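Local structure of sphingomyelinase-c (1ZWX) at residues K131-V136 with Q173-F178; H146-H151 with I190-D195. The protein is a bacterial sphingomyelinase-c (SmcL) of Listeria ivanovii, a member of the endonuclease/exonuclease/phosphatase family with a DNase I-like fold. All blocks are in the same frame, centred on the assembly; numbering follows the deposited sequence.

Contact 1 of 2, residues K131-V136 with Q173-F178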
loop_
_atom_site.group_PDB
_atom_site.type_symbol
_atom_site.label_atom_id
_atom_site.label_comp_id
_atom_site.label_asym_id
_atom_site.label_seq_id
_atom_site.Cartn_x
_atom_site.Cartn_y
_atom_site.Cartn_z
ATOM N N LYS A 131 9.295 3.220 7.745
ATOM C CA LYS A 131 8.379 3.477 6.630
ATOM C C LYS A 131 9.149 4.143 5.478
ATOM O O LYS A 131 10.212 4.744 5.695
ATOM C CB LYS A 131 7.175 4.315 7.044
ATOM C CG LYS A 131 6.109 3.605 7.982
ATOM C CD LYS A 131 4.865 4.581 8.016
ATOM C CE LYS A 131 3.553 3.889 8.304
ATOM N NZ LYS A 131 2.517 4.907 8.638
ATOM N N GLY A 132 8.641 3.974 4.256
ATOM C CA GLY A 132 9.426 4.339 3.059
ATOM C C GLY A 132 8.657 3.984 1.810
ATOM O O GLY A 132 7.436 3.873 1.834
ATOM N N PHE A 133 9.385 3.790 0.709
ATOM C CA PHE A 133 8.749 3.278 -0.483
ATOM C C PHE A 133 9.686 2.304 -1.197
ATOM O O PHE A 133 10.900 2.352 -0.997
ATOM C CB PHE A 133 8.290 4.418 -1.439
ATOM C CG PHE A 133 9.385 5.359 -1.856
ATOM C CD1 PHE A 133 9.650 6.512 -1.107
ATOM C CD2 PHE A 133 10.089 5.160 -3.062
ATOM C CE1 PHE A 133 10.664 7.418 -1.511
ATOM C CE2 PHE A 133 11.065 6.056 -3.476
ATOM C CZ PHE A 133 11.368 7.183 -2.687
ATOM N N ALA A 134 9.080 1.414 -1.978
ATOM C CA ALA A 134 9.797 0.472 -2.853
ATOM C C ALA A 134 9.574 0.916 -4.296
ATOM O O ALA A 134 8.468 1.301 -4.673
ATOM C CB ALA A 134 9.229 -0.956 -2.670
ATOM N N TYR A 135 10.633 0.831 -5.099
ATOM C CA TYR A 135 10.522 1.165 -6.515
ATOM C C TYR A 135 10.842 -0.127 -7.268
ATOM O O TYR A 135 11.814 -0.784 -6.941
ATOM C CB TYR A 135 11.582 2.210 -6.872
ATOM C CG TYR A 135 11.827 2.323 -8.365
ATOM C CD1 TYR A 135 10.925 3.025 -9.190
ATOM C CD2 TYR A 135 12.931 1.680 -8.965
ATOM C CE1 TYR A 135 11.146 3.118 -10.607
ATOM C CE2 TYR A 135 13.142 1.752 -10.355
ATOM C CZ TYR A 135 12.259 2.485 -11.154
ATOM O OH TYR A 135 12.461 2.564 -12.526
ATOM N N VAL A 136 10.023 -0.449 -8.251
ATOM C CA VAL A 136 10.392 -1.488 -9.218
ATOM C C VAL A 136 10.259 -0.990 -10.660
ATOM O O VAL A 136 9.360 -0.213 -10.972
ATOM C CB VAL A 136 9.586 -2.819 -9.027
ATOM C CG1 VAL A 136 9.772 -3.385 -7.634
ATOM C CG2 VAL A 136 8.108 -2.684 -9.354
ATOM N N GLN A 173 7.403 14.613 -1.086
ATOM C CA GLN A 173 8.572 15.190 -1.740
ATOM C C GLN A 173 9.698 14.175 -1.904
ATOM O O GLN A 173 10.357 14.183 -2.945
ATOM C CB GLN A 173 9.136 16.441 -1.032
ATOM C CG GLN A 173 10.326 17.082 -1.799
ATOM C CD GLN A 173 9.884 17.568 -3.211
ATOM O OE1 GLN A 173 8.909 18.321 -3.359
ATOM N NE2 GLN A 173 10.585 17.101 -4.243
ATOM N N GLU A 174 9.958 13.350 -0.876
ATOM C CA GLU A 174 10.985 12.303 -1.017
ATOM C C GLU A 174 10.731 11.442 -2.257
ATOM O O GLU A 174 11.670 11.116 -2.958
ATOM C CB GLU A 174 11.107 11.434 0.242
ATOM C CG GLU A 174 11.662 12.204 1.469
ATOM C CD GLU A 174 12.085 11.279 2.621
ATOM O OE1 GLU A 174 12.633 10.206 2.348
ATOM O OE2 GLU A 174 11.861 11.629 3.800
ATOM N N ILE A 175 9.468 11.116 -2.510
ATOM C CA ILE A 175 9.065 10.305 -3.662
ATOM C C ILE A 175 9.340 11.073 -4.978
ATOM O O ILE A 175 9.965 10.548 -5.911
ATOM C CB ILE A 175 7.619 9.913 -3.541
ATOM C CG1 ILE A 175 7.431 8.886 -2.376
ATOM C CG2 ILE A 175 7.050 9.355 -4.864
ATOM C CD1 ILE A 175 5.966 8.638 -2.058
ATOM N N GLN A 176 8.902 12.326 -5.028
ATOM C CA GLN A 176 9.143 13.126 -6.245
ATOM C C GLN A 176 10.600 13.395 -6.495
ATOM O O GLN A 176 11.014 13.416 -7.643
ATOM C CB GLN A 176 8.334 14.417 -6.247
ATOM C CG GLN A 176 7.064 14.364 -7.101
ATOM C CD GLN A 176 7.301 13.959 -8.575
ATOM O OE1 GLN A 176 8.283 14.348 -9.197
ATOM N NE2 GLN A 176 6.383 13.160 -9.116
ATOM N N THR A 177 11.398 13.614 -5.454
ATOM C CA THR A 177 12.833 13.818 -5.617
ATOM C C THR A 177 13.497 12.584 -6.224
ATOM O O THR A 177 14.409 12.676 -7.078
ATOM C CB THR A 177 13.492 14.162 -4.258
ATOM O OG1 THR A 177 13.019 15.439 -3.833
ATOM C CG2 THR A 177 15.002 14.190 -4.310
ATOM N N PHE A 178 13.032 11.422 -5.775
ATOM C CA PHE A 178 13.588 10.162 -6.266
ATOM C C PHE A 178 13.249 10.018 -7.749
ATOM O O PHE A 178 14.142 9.740 -8.536
ATOM C CB PHE A 178 13.080 8.979 -5.404
ATOM C CG PHE A 178 13.276 7.635 -6.044
ATOM C CD1 PHE A 178 14.475 6.957 -5.890
ATOM C CD2 PHE A 178 12.258 7.058 -6.801
ATOM C CE1 PHE A 178 14.670 5.717 -6.495
ATOM C CE2 PHE A 178 12.440 5.810 -7.412
ATOM C CZ PHE A 178 13.656 5.153 -7.258
#
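Three rings, Phe133, Tyr135 and Phe178, meet in two successive edge-to-face stacks, with the Phe178 ring in the middle using a face for one neighbour and an edge for the other. They form an aromatic cluster where helix 161-182 lies on one sheet of the DNase I-like fold, the helix segment 173-178 crossing strand 132-136 at -28° with the two axes 9.7 Å apart. Phe133 turns its edge to the face of Phe178, the centroids 5.3 Å apart and the planes at 66°; its CE2 sits above that face, offset toward the rim. Phe178 in turn directs its own edge at the face of Tyr135, in an offset version of the same T-shaped geometry. A chi1 of 164° holds Phe178 CG opposite the backbone N, and from there the ring reaches out from the helix to a place between the two strand residues. Ile175, one turn earlier on the helix, makes a CH-pi contact: its CG1 lies over one face of the Phe133 ring, 3.9 Å from the centroid. No hydrogen bond joins strand and helix; Tyr135 OH and the Glu174 carboxylate are bonded to residues outside the two segments, the first to His146, the second dividing its oxygens between His117 NE2 and Gln120 N. His117, on the adjoining strand 111-118, also brings its ring close to Phe133. At the far end of the cluster, Phe178 CZ comes to 3.5 Å from Tyr135 CG.

Contact 2 of 2, residues H146-H151 with I190-D195; sequences HIIGTH and IFIGGD
His146 O receives the N-H of Phe191 at 2.8 Å, one rung of a parallel ladder pairing strand 146-151 with segment 190-195. The bonds then alternate between the strands: Phe191 O accepts from Ile148 N, Ile148 O from Gly193 N at 2.8 Å, and Gly193 O from Thr150 N. Toward residue 195 the geometry slackens, and Asp195 N reaches Thr150 O only in a weak bond of 3.3 Å with an N-H...O angle of 130°. Asn53 assists both of its members, its OD1 accepting from Asp195 N and its ND2 giving a weak bond to Thr150 O. CA-H groups supplement the ladder, as where Ile192 CA lies 3.3 Å from Ile148 O. Further backbone bonds join His146 to Ile189, Gly149 to Ala134, Ile190 to Glu253 and Ile192 to Phe251. Among the side chains, His146 uses NE2 for Glu188 and ND1 for Tyr135. Thr150 OG1, set opposite its backbone N (chi1 -164°), bonds to Gly132 O. His151 and Asp195 run alongside each other on the same face of the sheet, ring and carboxylate planes 17° apart; His151 NE2 is 3.5 Å from Asp195 OD2, but the angle is too poor for a hydrogen bond. Asp195 OD2 is instead bonded to Asn17 ND2, and OD1 weakly to Asn197 N. This ladder closes the beta-alpha-beta unit whose helix is 161-182. Regular backbone bonding around Ile147, Ile148, Phe191 and Ile192 thus gives way to a polar end where Asn53 supplements the weak rung, and the Asp195 carboxylate is probably positioned by Asn17 and, less firmly, the backbone N of Asn197, rather than by a bond from its neighbour His151.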
loop_
_atom_site.group_PDB
_atom_site.type_symbol
_atom_site.label_atom_id
_atom_site.label_comp_id
_atom_site.label_asym_id
_atom_site.label_seq_id
_atom_site.Cartn_x
_atom_site.Cartn_y
_atom_site.Cartn_z
ATOM N N HIS A 146 6.847 1.266 -14.409
ATOM C CA HIS A 146 7.533 1.716 -13.188
ATOM C C HIS A 146 6.470 1.823 -12.092
ATOM O O HIS A 146 5.385 2.387 -12.309
ATOM C CB HIS A 146 8.267 3.057 -13.405
ATOM C CG HIS A 146 9.240 3.034 -14.554
ATOM N ND1 HIS A 146 10.593 2.888 -14.368
ATOM C CD2 HIS A 146 9.047 3.117 -15.897
ATOM C CE1 HIS A 146 11.204 2.896 -15.548
ATOM N NE2 HIS A 146 10.290 3.055 -16.487
ATOM N N ILE A 147 6.756 1.225 -10.928
ATOM C CA ILE A 147 5.749 1.174 -9.855
ATOM C C ILE A 147 6.442 1.565 -8.567
ATOM O O ILE A 147 7.502 1.016 -8.233
ATOM C CB ILE A 147 5.092 -0.221 -9.663
ATOM C CG1 ILE A 147 4.308 -0.644 -10.909
ATOM C CG2 ILE A 147 4.147 -0.215 -8.447
ATOM C CD1 ILE A 147 5.177 -1.531 -11.867
ATOM N N ILE A 148 5.855 2.557 -7.892
ATOM C CA ILE A 148 6.289 2.956 -6.557
ATOM C C ILE A 148 5.151 2.591 -5.609
ATOM O O ILE A 148 3.994 3.016 -5.809
ATOM C CB ILE A 148 6.662 4.456 -6.513
ATOM C CG1 ILE A 148 7.973 4.638 -7.293
ATOM C CG2 ILE A 148 6.745 4.969 -5.030
ATOM C CD1 ILE A 148 8.409 6.077 -7.491
ATOM N N GLY A 149 5.481 1.751 -4.621
ATOM C CA GLY A 149 4.528 1.306 -3.590
ATOM C C GLY A 149 4.973 1.964 -2.280
ATOM O O GLY A 149 6.163 2.028 -1.982
ATOM N N THR A 150 4.025 2.468 -1.510
ATOM C CA THR A 150 4.393 3.283 -0.313
ATOM C C THR A 150 3.310 3.211 0.727
ATOM O O THR A 150 2.168 2.799 0.451
ATOM C CB THR A 150 4.709 4.807 -0.687
ATOM O OG1 THR A 150 5.395 5.434 0.411
ATOM C CG2 THR A 150 3.458 5.581 -1.005
ATOM N N HIS A 151 3.666 3.645 1.934
ATOM C CA HIS A 151 2.721 3.748 3.033
ATOM C C HIS A 151 3.295 4.886 3.881
ATOM O O HIS A 151 4.362 4.759 4.476
ATOM C CB HIS A 151 2.647 2.429 3.839
ATOM C CG HIS A 151 1.760 2.503 5.061
ATOM N ND1 HIS A 151 1.824 1.578 6.088
ATOM C CD2 HIS A 151 0.804 3.391 5.417
ATOM C CE1 HIS A 151 0.922 1.885 7.012
ATOM N NE2 HIS A 151 0.289 2.980 6.630
ATOM N N ILE A 190 4.732 5.740 -14.971
ATOM C CA ILE A 190 5.063 5.597 -13.545
ATOM C C ILE A 190 3.748 5.592 -12.761
ATOM O O ILE A 190 2.878 6.478 -12.934
ATOM C CB ILE A 190 5.970 6.726 -13.026
ATOM C CG1 ILE A 190 7.196 6.898 -13.906
ATOM C CG2 ILE A 190 6.354 6.489 -11.529
ATOM C CD1 ILE A 190 8.072 8.077 -13.507
ATOM N N PHE A 191 3.608 4.568 -11.915
ATOM C CA PHE A 191 2.483 4.459 -10.997
ATOM C C PHE A 191 3.011 4.688 -9.572
ATOM O O PHE A 191 4.160 4.349 -9.244
ATOM C CB PHE A 191 1.854 3.078 -11.044
ATOM C CG PHE A 191 1.291 2.679 -12.382
ATOM C CD1 PHE A 191 2.059 1.939 -13.277
ATOM C CD2 PHE A 191 -0.032 2.978 -12.707
ATOM C CE1 PHE A 191 1.521 1.530 -14.511
ATOM C CE2 PHE A 191 -0.580 2.575 -13.935
ATOM C CZ PHE A 191 0.209 1.818 -14.824
ATOM N N ILE A 192 2.168 5.296 -8.750
ATOM C CA ILE A 192 2.505 5.552 -7.341
ATOM C C ILE A 192 1.266 5.115 -6.588
ATOM O O ILE A 192 0.186 5.639 -6.787
ATOM C CB ILE A 192 2.829 7.056 -7.026
ATOM C CG1 ILE A 192 3.990 7.599 -7.870
ATOM C CG2 ILE A 192 3.196 7.225 -5.501
ATOM C CD1 ILE A 192 4.073 9.182 -7.816
ATOM N N GLY A 193 1.410 4.101 -5.740
ATOM C CA GLY A 193 0.240 3.565 -5.044
ATOM C C GLY A 193 0.513 3.127 -3.611
ATOM O O GLY A 193 1.654 2.943 -3.202
ATOM N N GLY A 194 -0.567 2.955 -2.865
ATOM C CA GLY A 194 -0.500 2.495 -1.476
ATOM C C GLY A 194 -1.391 3.336 -0.591
ATOM O O GLY A 194 -2.284 4.034 -1.069
ATOM N N ASP A 195 -1.138 3.249 0.712
ATOM C CA ASP A 195 -1.925 3.971 1.716
ATOM C C ASP A 195 -1.212 5.302 1.916
ATOM O O ASP A 195 -0.138 5.395 2.568
ATOM C CB ASP A 195 -1.975 3.146 3.016
ATOM C CG ASP A 195 -2.695 3.865 4.161
ATOM O OD1 ASP A 195 -3.150 5.017 3.998
ATOM O OD2 ASP A 195 -2.853 3.219 5.202
#

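Overall arrangement
Both contacts reach the same sheet, in which strands 132-140 and 143-151 are neighbours; their centres are about 8 Å apart. Their segments alternate along the chain, and helix 161-182, which supplies 173-178, is the crossover between the two parallel strands of contact 2. Tyr135 OH and His146 ND1, 2.6 Å apart, join the two contacts through side chains, and a probable hydrogen bond from Val136 N to Ile147 O, 2.9 Å, through the backbone. Ile148 packs against both Tyr135 and Phe178, which carries the apolar packing from the aromatic cluster to the parallel pair. A bound phosphate ion, probably from the crystallisation liquor, lies about 5 Å from the side chain of Asp195 in contact 2.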